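Local atomic coordinates of capsular polysaccharide export system protein KpsC (Thermosulfurimonas dismutans, PDB entry 6MGD), a protein that probably transfers Kdo in beta-2,7 linkage, as a GT-B glycosyltransferase building the glycolipid on which bacterial capsular polysaccharide is carried. Residues 91-96 and 103-108. Residues are numbered along the deposited sequence; the frame is centred on the assembly and turned at random.
Sequences ADPIGI and PSYLEE
D92 and Y105 meet with both CG atoms anti to their own backbone N, chi1 -167° and -175°. The first torsion sets the D92 carboxylate before the start of helix 105-112; the second sends the Y105 ring past P93 and I94. D92 OD2 accepts from Y105 N at 3.0 Å, on the syn side and slightly out of the carboxylate plane. A weak second bond runs from Y105 N to OD1. I94 N closes an Asx turn, reaching D92 OD1 nearly along the C-O axis at 2.9 Å. G95 N adds the bond of an Asx motif, meeting OD1 from above the carboxylate plane. Y297 OH is also hydrogen-bonded to OD2. S104 is the N-cap, its OG accepting from E107 N. Apolar contacts pack to one side of the polar centre. P93 CD lies 3.9 Å from Y105 CB, and I94 CD1 meets the edge of the Y105 ring at CD1. With an alanine here in place of D92, the N-H groups of I94, G95 and Y105 would probably lose this acceptor, and the turn its tie to the helix. One buried carboxylate thus ties the end of strand 88-92 to the first turn of the helix, whose positive N-terminal end would probably favour its negative charge.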
loop_
_atom_site.group_PDB
_atom_site.type_symbol
_atom_site.label_atom_id
_atom_site.label_comp_id
_atom_site.label_asym_id
_atom_site.label_seq_id
_atom_site.Cartn_x
_atom_site.Cartn_y
_atom_site.Cartn_z
ATOM N N ALA A 91 -1.634 2.822 -10.979
ATOM C CA ALA A 91 -2.772 2.967 -11.886
ATOM C C ALA A 91 -3.380 1.585 -12.089
ATOM O O ALA A 91 -2.849 0.770 -12.848
ATOM C CB ALA A 91 -2.353 3.588 -13.214
ATOM N N ASP A 92 -4.493 1.326 -11.409
ATOM C CA ASP A 92 -5.132 0.016 -11.421
ATOM C C ASP A 92 -6.402 0.076 -12.261
ATOM O O ASP A 92 -7.341 0.802 -11.899
ATOM C CB ASP A 92 -5.444 -0.424 -9.989
ATOM C CG ASP A 92 -5.829 -1.893 -9.884
ATOM O OD1 ASP A 92 -6.617 -2.378 -10.724
ATOM O OD2 ASP A 92 -5.344 -2.563 -8.946
ATOM N N PRO A 93 -6.478 -0.642 -13.386
ATOM C CA PRO A 93 -7.676 -0.585 -14.233
ATOM C C PRO A 93 -8.796 -1.534 -13.834
ATOM O O PRO A 93 -9.875 -1.471 -14.438
ATOM C CB PRO A 93 -7.123 -0.965 -15.613
ATOM C CG PRO A 93 -6.019 -1.917 -15.299
ATOM C CD PRO A 93 -5.395 -1.421 -14.012
ATOM N N ILE A 94 -8.574 -2.409 -12.859
ATOM C CA ILE A 94 -9.565 -3.383 -12.424
ATOM C C ILE A 94 -10.126 -3.026 -11.051
ATOM O O ILE A 94 -11.340 -3.059 -10.838
ATOM C CB ILE A 94 -8.971 -4.810 -12.427
ATOM C CG1 ILE A 94 -8.552 -5.205 -13.845
ATOM C CG2 ILE A 94 -9.960 -5.810 -11.860
ATOM C CD1 ILE A 94 -7.972 -6.600 -13.950
ATOM N N GLY A 95 -9.252 -2.681 -10.110
ATOM C CA GLY A 95 -9.662 -2.270 -8.782
ATOM C C GLY A 95 -8.623 -1.386 -8.123
ATOM O O GLY A 95 -8.225 -0.363 -8.688
ATOM N N ILE A 96 -8.181 -1.763 -6.923
ATOM C CA ILE A 96 -7.083 -1.076 -6.257
ATOM C C ILE A 96 -6.520 -2.023 -5.209
ATOM O O ILE A 96 -7.220 -2.913 -4.716
ATOM C CB ILE A 96 -7.542 0.276 -5.651
ATOM C CG1 ILE A 96 -6.333 1.168 -5.358
ATOM C CG2 ILE A 96 -8.373 0.062 -4.403
ATOM C CD1 ILE A 96 -6.680 2.628 -5.223
ATOM N N PRO A 103 -11.605 -7.750 -6.952
ATOM C CA PRO A 103 -10.294 -8.047 -7.536
ATOM C C PRO A 103 -9.511 -6.781 -7.853
ATOM O O PRO A 103 -10.077 -5.716 -8.106
ATOM C CB PRO A 103 -10.642 -8.822 -8.812
ATOM C CG PRO A 103 -11.987 -9.405 -8.540
ATOM C CD PRO A 103 -12.701 -8.388 -7.702
ATOM N N SER A 104 -8.186 -6.912 -7.830
ATOM C CA SER A 104 -7.277 -5.834 -8.183
ATOM C C SER A 104 -6.305 -6.328 -9.245
ATOM O O SER A 104 -6.079 -7.531 -9.395
ATOM C CB SER A 104 -6.497 -5.322 -6.963
ATOM O OG SER A 104 -5.534 -6.272 -6.535
ATOM N N TYR A 105 -5.721 -5.379 -9.984
ATOM C CA TYR A 105 -4.748 -5.749 -11.007
ATOM C C TYR A 105 -3.462 -6.286 -10.392
ATOM O O TYR A 105 -2.795 -7.133 -10.998
ATOM C CB TYR A 105 -4.446 -4.557 -11.914
ATOM C CG TYR A 105 -3.543 -4.899 -13.078
ATOM C CD1 TYR A 105 -3.953 -5.796 -14.057
ATOM C CD2 TYR A 105 -2.285 -4.325 -13.200
ATOM C CE1 TYR A 105 -3.134 -6.115 -15.123
ATOM C CE2 TYR A 105 -1.457 -4.636 -14.266
ATOM C CZ TYR A 105 -1.887 -5.532 -15.223
ATOM O OH TYR A 105 -1.067 -5.845 -16.284
ATOM N N LEU A 106 -3.093 -5.804 -9.201
ATOM C CA LEU A 106 -1.955 -6.382 -8.493
ATOM C C LEU A 106 -2.216 -7.846 -8.159
ATOM O O LEU A 106 -1.326 -8.694 -8.292
ATOM C CB LEU A 106 -1.670 -5.586 -7.218
ATOM C CG LEU A 106 -0.234 -5.434 -6.697
ATOM C CD1 LEU A 106 -0.221 -5.404 -5.172
ATOM C CD2 LEU A 106 0.721 -6.501 -7.232
ATOM N N GLU A 107 -3.440 -8.160 -7.734
ATOM C CA GLU A 107 -3.782 -9.537 -7.399
ATOM C C GLU A 107 -3.767 -10.429 -8.634
ATOM O O GLU A 107 -3.377 -11.599 -8.548
ATOM C CB GLU A 107 -5.148 -9.573 -6.713
ATOM C CG GLU A 107 -5.475 -10.870 -5.997
ATOM C CD GLU A 107 -6.801 -10.804 -5.260
ATOM O OE1 GLU A 107 -7.492 -9.767 -5.370
ATOM O OE2 GLU A 107 -7.154 -11.785 -4.570
ATOM N N GLU A 108 -4.175 -9.894 -9.790
ATOM C CA GLU A 108 -4.126 -10.676 -11.020
ATOM C C GLU A 108 -2.691 -10.901 -11.478
ATOM O O GLU A 108 -2.377 -11.962 -12.030
ATOM C CB GLU A 108 -4.933 -9.988 -12.123
ATOM C CG GLU A 108 -6.396 -9.714 -11.780
ATOM C CD GLU A 108 -7.150 -10.956 -11.339
ATOM O OE1 GLU A 108 -7.534 -11.029 -10.153
ATOM O OE2 GLU A 108 -7.354 -11.861 -12.176
#